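Local structure of N-acetyltransferase family protein (Bacillus anthracis, 3LNB) at residues A[31-34]-A[35-38]; A[262-265]-A[266-269]. The protein transfers an acetyl group, with coenzyme A as carrier, to arylamine substrates and inactivates the drug sulfamethoxazole. The protein carries 1 engineered substitution. All blocks are in the same frame, centred on the assembly; numbering follows the deposited sequence.

Contact 1 (A[31-34]-A[35-38]). With FMT (formic acid), chain D.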
loop_
_atom_site.group_PDB
_atom_site.type_symbol
_atom_site.label_atom_id
_atom_site.label_comp_id
_atom_site.label_asym_id
_atom_site.label_seq_id
_atom_site.Cartn_x
_atom_site.Cartn_y
_atom_site.Cartn_z
ATOM N N MET A 31 -16.172 -22.229 -8.508
ATOM C CA MET A 31 -15.188 -22.384 -7.396
ATOM C C MET A 31 -14.744 -21.023 -6.868
ATOM O O MET A 31 -15.448 -20.376 -6.087
ATOM C CB MET A 31 -13.961 -23.173 -7.885
ATOM C CG MET A 31 -13.177 -22.534 -9.044
ATOM S SD MET A 31 -14.038 -22.613 -10.631
ATOM C CE MET A 31 -13.136 -24.007 -11.450
ATOM N N MET A 32 -13.563 -20.608 -7.301
ATOM C CA MET A 32 -12.982 -19.332 -6.938
ATOM C C MET A 32 -13.717 -18.276 -7.747
ATOM O O MET A 32 -14.274 -18.578 -8.802
ATOM C CB MET A 32 -11.504 -19.317 -7.329
ATOM C CG MET A 32 -10.676 -20.426 -6.705
ATOM S SD MET A 32 -10.263 -20.080 -4.999
ATOM C CE MET A 32 -8.655 -20.921 -4.861
ATOM N N THR A 33 -13.724 -17.042 -7.255
ATOM C CA THR A 33 -14.366 -15.941 -7.967
ATOM C C THR A 33 -13.420 -15.461 -9.075
ATOM O O THR A 33 -12.256 -15.861 -9.127
ATOM C CB THR A 33 -14.621 -14.753 -7.033
ATOM O OG1 THR A 33 -13.361 -14.216 -6.622
ATOM C CG2 THR A 33 -15.407 -15.188 -5.797
ATOM N N ASN A 34 -13.921 -14.599 -9.955
ATOM C CA ASN A 34 -13.094 -14.066 -11.026
ATOM C C ASN A 34 -11.936 -13.290 -10.413
ATOM O O ASN A 34 -10.786 -13.432 -10.836
ATOM C CB ASN A 34 -13.908 -13.137 -11.932
ATOM C CG ASN A 34 -13.082 -12.568 -13.067
ATOM O OD1 ASN A 34 -12.272 -11.650 -12.873
ATOM N ND2 ASN A 34 -13.263 -13.121 -14.261
ATOM N N LEU A 35 -12.247 -12.474 -9.409
ATOM C CA LEU A 35 -11.232 -11.678 -8.729
ATOM C C LEU A 35 -10.141 -12.585 -8.155
ATOM O O LEU A 35 -8.956 -12.314 -8.330
ATOM C CB LEU A 35 -11.866 -10.848 -7.604
ATOM C CG LEU A 35 -10.982 -9.809 -6.887
ATOM C CD1 LEU A 35 -11.850 -8.943 -5.989
ATOM C CD2 LEU A 35 -9.907 -10.490 -6.060
ATOM N N GLN A 36 -10.539 -13.648 -7.460
ATOM C CA GLN A 36 -9.571 -14.571 -6.879
ATOM C C GLN A 36 -8.668 -15.167 -7.952
ATOM O O GLN A 36 -7.451 -15.233 -7.787
ATOM C CB GLN A 36 -10.282 -15.705 -6.132
ATOM C CG GLN A 36 -10.850 -15.313 -4.769
ATOM C CD GLN A 36 -11.458 -16.498 -4.031
ATOM O OE1 GLN A 36 -12.380 -17.141 -4.523
ATOM N NE2 GLN A 36 -10.936 -16.788 -2.842
ATOM N N LYS A 37 -9.274 -15.605 -9.050
ATOM C CA LYS A 37 -8.527 -16.192 -10.152
ATOM C C LYS A 37 -7.523 -15.194 -10.711
ATOM O O LYS A 37 -6.360 -15.529 -10.902
ATOM C CB LYS A 37 -9.481 -16.638 -11.263
ATOM C CG LYS A 37 -10.490 -17.698 -10.831
ATOM C CD LYS A 37 -11.407 -18.065 -11.995
ATOM C CE LYS A 37 -12.528 -18.993 -11.558
ATOM N NZ LYS A 37 -13.458 -19.258 -12.694
ATOM N N GLU A 38 -7.975 -13.968 -10.969
ATOM C CA GLU A 38 -7.090 -12.939 -11.510
ATOM C C GLU A 38 -6.035 -12.537 -10.494
ATOM O O GLU A 38 -4.890 -12.243 -10.849
ATOM C CB GLU A 38 -7.881 -11.693 -11.915
ATOM C CG GLU A 38 -8.830 -11.871 -13.096
ATOM C CD GLU A 38 -8.114 -12.272 -14.379
ATOM O OE1 GLU A 38 -7.032 -11.722 -14.671
ATOM O OE2 GLU A 38 -8.647 -13.132 -15.108
HETATM C C FMT D . -10.463 -19.260 -0.049
HETATM O O1 FMT D . -10.643 -19.158 -1.246
HETATM O O2 FMT D . -9.221 -19.170 0.459
#
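Thr-33 and Gln-36 exchange two hydrogen bonds, each side chain with the other's backbone N. The hydroxyl OG1 of Thr-33 accepts from Gln-36 N at 3.0 Å. In return, Gln-36 OE1 accepts a hydrogen bond from Thr-33 N, also at 3.0 Å. This donor lies in the carbonyl plane, on a lone pair of OE1. The side chain of Gln-36 reaches back because CG sits beside its own backbone N (chi1 -76°) and the chain is then extended to CD. CG also passes 3.3 Å from Thr-33 OG1, and OE1 lies 3.3 Å from Met-32 CA. The pair forms a capping box, with Thr-33 as N-cap of helix 34-42. Asp-112 of helix 99-112 adds a hydrogen bond to the Thr-33 hydroxyl. Leu-35 packs on that helix and on helix 83-92. The other amide atom of Gln-36, NE2, donates to O1 of a bound formic acid molecule at 2.9 Å, bent to 140°. This molecule probably comes from the crystallisation liquor. Met-32 bends over the same amide, its SD 3.7 Å from Gln-36 OE1. The solvent side is looser. The extended chain of Lys-37 lies along the backbone, with CE near Met-32 O. Its NZ stops 4.0 Å from Met-31 SD, and these two side chains cross at about a right angle. Asn-34 OD1 meets CG of Glu-38, which also packs on Leu-91 and Ile-92 of helix 83-92.

Contact 2 (A[262-265]-A[266-269]). With COA (coenzyme A), chain B.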
loop_
_atom_site.group_PDB
_atom_site.type_symbol
_atom_site.label_atom_id
_atom_site.label_comp_id
_atom_site.label_asym_id
_atom_site.label_seq_id
_atom_site.Cartn_x
_atom_site.Cartn_y
_atom_site.Cartn_z
ATOM N N SER A 262 12.416 3.518 -6.653
ATOM C CA SER A 262 11.477 4.614 -6.822
ATOM C C SER A 262 11.808 5.440 -8.063
ATOM O O SER A 262 12.972 5.741 -8.352
ATOM C CB SER A 262 11.482 5.505 -5.579
ATOM O OG SER A 262 10.957 4.807 -4.464
ATOM N N LEU A 263 10.766 5.808 -8.791
ATOM C CA LEU A 263 10.931 6.575 -10.011
ATOM C C LEU A 263 9.995 7.776 -10.080
ATOM O O LEU A 263 8.790 7.639 -9.905
ATOM C CB LEU A 263 10.670 5.674 -11.218
ATOM C CG LEU A 263 10.708 6.344 -12.594
ATOM C CD1 LEU A 263 12.159 6.653 -12.965
ATOM C CD2 LEU A 263 10.070 5.424 -13.632
ATOM N N THR A 264 10.569 8.951 -10.318
ATOM C CA THR A 264 9.792 10.172 -10.462
ATOM C C THR A 264 10.039 10.653 -11.890
ATOM O O THR A 264 10.749 9.996 -12.648
ATOM C CB THR A 264 10.244 11.266 -9.474
ATOM O OG1 THR A 264 11.583 11.674 -9.774
ATOM C CG2 THR A 264 10.185 10.747 -8.055
ATOM N N ASN A 265 9.459 11.787 -12.265
ATOM C CA ASN A 265 9.678 12.313 -13.609
ATOM C C ASN A 265 11.123 12.781 -13.748
ATOM O O ASN A 265 11.691 12.747 -14.840
ATOM C CB ASN A 265 8.750 13.498 -13.891
ATOM C CG ASN A 265 7.296 13.088 -14.003
ATOM O OD1 ASN A 265 6.963 12.150 -14.729
ATOM N ND2 ASN A 265 6.418 13.799 -13.292
ATOM N N LYS A 266 11.714 13.186 -12.626
ATOM C CA LYS A 266 13.079 13.712 -12.597
ATOM C C LYS A 266 14.200 12.749 -12.196
ATOM O O LYS A 266 15.314 12.838 -12.715
ATOM C CB LYS A 266 13.135 14.913 -11.647
ATOM C CG LYS A 266 12.019 15.930 -11.830
ATOM C CD LYS A 266 12.069 16.580 -13.195
ATOM C CE LYS A 266 11.013 17.672 -13.309
ATOM N NZ LYS A 266 11.009 18.291 -14.670
ATOM N N ASN A 267 13.922 11.838 -11.270
ATOM C CA ASN A 267 14.962 10.929 -10.796
ATOM C C ASN A 267 14.561 9.486 -10.578
ATOM O O ASN A 267 13.400 9.179 -10.306
ATOM C CB ASN A 267 15.518 11.441 -9.470
ATOM C CG ASN A 267 16.104 12.820 -9.582
ATOM O OD1 ASN A 267 17.217 12.993 -10.088
ATOM N ND2 ASN A 267 15.355 13.822 -9.120
ATOM N N TYR A 268 15.559 8.611 -10.678
ATOM C CA TYR A 268 15.388 7.183 -10.440
ATOM C C TYR A 268 16.222 6.887 -9.195
ATOM O O TYR A 268 17.443 7.068 -9.201
ATOM C CB TYR A 268 15.905 6.365 -11.622
ATOM C CG TYR A 268 15.693 4.873 -11.464
ATOM C CD1 TYR A 268 14.443 4.362 -11.102
ATOM C CD2 TYR A 268 16.725 3.969 -11.725
ATOM C CE1 TYR A 268 14.225 2.986 -11.010
ATOM C CE2 TYR A 268 16.514 2.591 -11.639
ATOM C CZ TYR A 268 15.261 2.109 -11.283
ATOM O OH TYR A 268 15.032 0.754 -11.219
ATOM N N THR A 269 15.560 6.451 -8.127
ATOM C CA THR A 269 16.240 6.161 -6.871
ATOM C C THR A 269 16.236 4.673 -6.557
ATOM O O THR A 269 15.176 4.038 -6.459
ATOM C CB THR A 269 15.595 6.938 -5.699
ATOM O OG1 THR A 269 15.620 8.340 -5.992
ATOM C CG2 THR A 269 16.361 6.697 -4.398
HETATM N N1A COA B . 4.270 11.495 -3.489
HETATM C C2A COA B . 4.998 11.788 -4.553
HETATM N N3A COA B . 6.318 11.732 -4.528
HETATM C C4A COA B . 6.961 11.370 -3.410
HETATM C C5A COA B . 6.232 11.060 -2.272
HETATM C C6A COA B . 4.845 11.128 -2.335
HETATM N N6A COA B . 4.102 10.821 -1.275
HETATM N N7A COA B . 7.097 10.725 -1.320
HETATM C C8A COA B . 8.321 10.816 -1.836
HETATM N N9A COA B . 8.245 11.203 -3.109
HETATM C C1B COA B . 9.387 11.311 -4.048
HETATM C C2B COA B . 10.468 12.285 -3.583
HETATM O O2B COA B . 10.085 13.627 -3.898
HETATM C C3B COA B . 11.637 11.840 -4.460
HETATM O O3B COA B . 11.639 12.551 -5.701
HETATM P P3B COA B . 13.048 12.884 -6.404
HETATM O O7A COA B . 13.962 11.720 -6.411
HETATM O O8A COA B . 12.705 13.410 -7.886
HETATM O O9A COA B . 13.647 14.133 -5.585
HETATM C C4B COA B . 11.359 10.353 -4.698
HETATM O O4B COA B . 10.102 10.067 -4.061
HETATM C C5B COA B . 12.436 9.476 -4.061
HETATM O O5B COA B . 12.451 9.677 -2.646
HETATM P P1A COA B . 13.636 9.036 -1.768
HETATM O O1A COA B . 13.222 9.262 -0.230
HETATM O O2A COA B . 14.946 9.642 -2.093
HETATM O O3A COA B . 13.614 7.456 -2.077
HETATM P P2A COA B . 12.583 6.416 -1.408
HETATM O O4A COA B . 13.320 5.867 -0.087
HETATM O O5A COA B . 12.262 5.325 -2.356
HETATM O O6A COA B . 11.290 7.231 -0.903
HETATM C CBP COA B . 8.950 6.515 -1.161
HETATM C CCP COA B . 10.113 7.347 -1.710
HETATM C CDP COA B . 9.266 5.026 -1.316
HETATM C CEP COA B . 7.682 6.851 -1.947
HETATM C CAP COA B . 8.728 6.853 0.315
HETATM O OAP COA B . 8.490 8.257 0.450
HETATM C C9P COA B . 7.526 6.099 0.888
HETATM O O9P COA B . 7.580 4.890 1.109
HETATM N N8P COA B . 6.459 6.860 1.124
HETATM C C7P COA B . 5.207 6.337 1.694
HETATM C C6P COA B . 4.001 6.945 0.973
HETATM C C5P COA B . 2.718 6.751 1.785
HETATM O O5P COA B . 2.515 7.415 2.799
HETATM N N4P COA B . 1.858 5.853 1.311
HETATM C C3P COA B . 0.590 5.564 1.996
HETATM C C2P COA B . -0.459 6.634 1.686
HETATM S S1P COA B . -1.068 6.606 -0.040
#
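Thr-264 ties the turn of a hairpin to coenzyme A and to Asn-267. Its CB lies 3.6 Å from the phosphate oxygen O8A of the cofactor. The methyl CG2 points to the ribose and sits 3.3 Å from O3B. The hydroxyl OG1 lies between the backbone N and the carbonyl carbon (chi1 65°), which turns it to the opposite strand. There it accepts from Asn-267 N at 2.8 Å and, weakly, from Lys-266 N. OG1 also lies 2.8 Å from O8A. Asn-267 ND2 gives the same O8A a nearly straight hydrogen bond of 3.0 Å (175°). Further along, Ser-262 and Thr-269 form an antiparallel hydrogen-bonded pair. Ser-262 OG donates to the diphosphate oxygen O5A. Thr-269 sets its methyl near O3A, while its hydroxyl is hydrogen-bonded to Lys-278. On the other face, Leu-263 and Tyr-268 pack together. Leu-263 CD1 meets Tyr-268 CD1 at 3.7 Å, the two side chains crossing obliquely against helix 283-294, where Ser-293 hydrogen-bonds the tyrosine hydroxyl. This is a beta hairpin whose polar face and turn form part of the coenzyme A site, gripping the 3'-phosphate and the diphosphate.

In the fold
Contact 1 and contact 2 lie far apart in one chain. Their centres are 35 Å apart, their nearest atoms about 23 Å, and they do not touch. Contact 1 comes first, at the start of the modelled chain, where helix 34-42 begins against helices 83-92 and 99-112. Contact 2 follows near the C-terminal end. It joins strands 259-263 and 267-272, neighbours in the five-stranded antiparallel sheet, and the C-terminal helix 283-294 packs on it. The two share no helix, strand or sheet. Contact 1 belongs to the N-terminal helical part, whereas contact 2 supplies four residues of the coenzyme A pocket, which His-260, Lys-278 and Ser-158 help to complete.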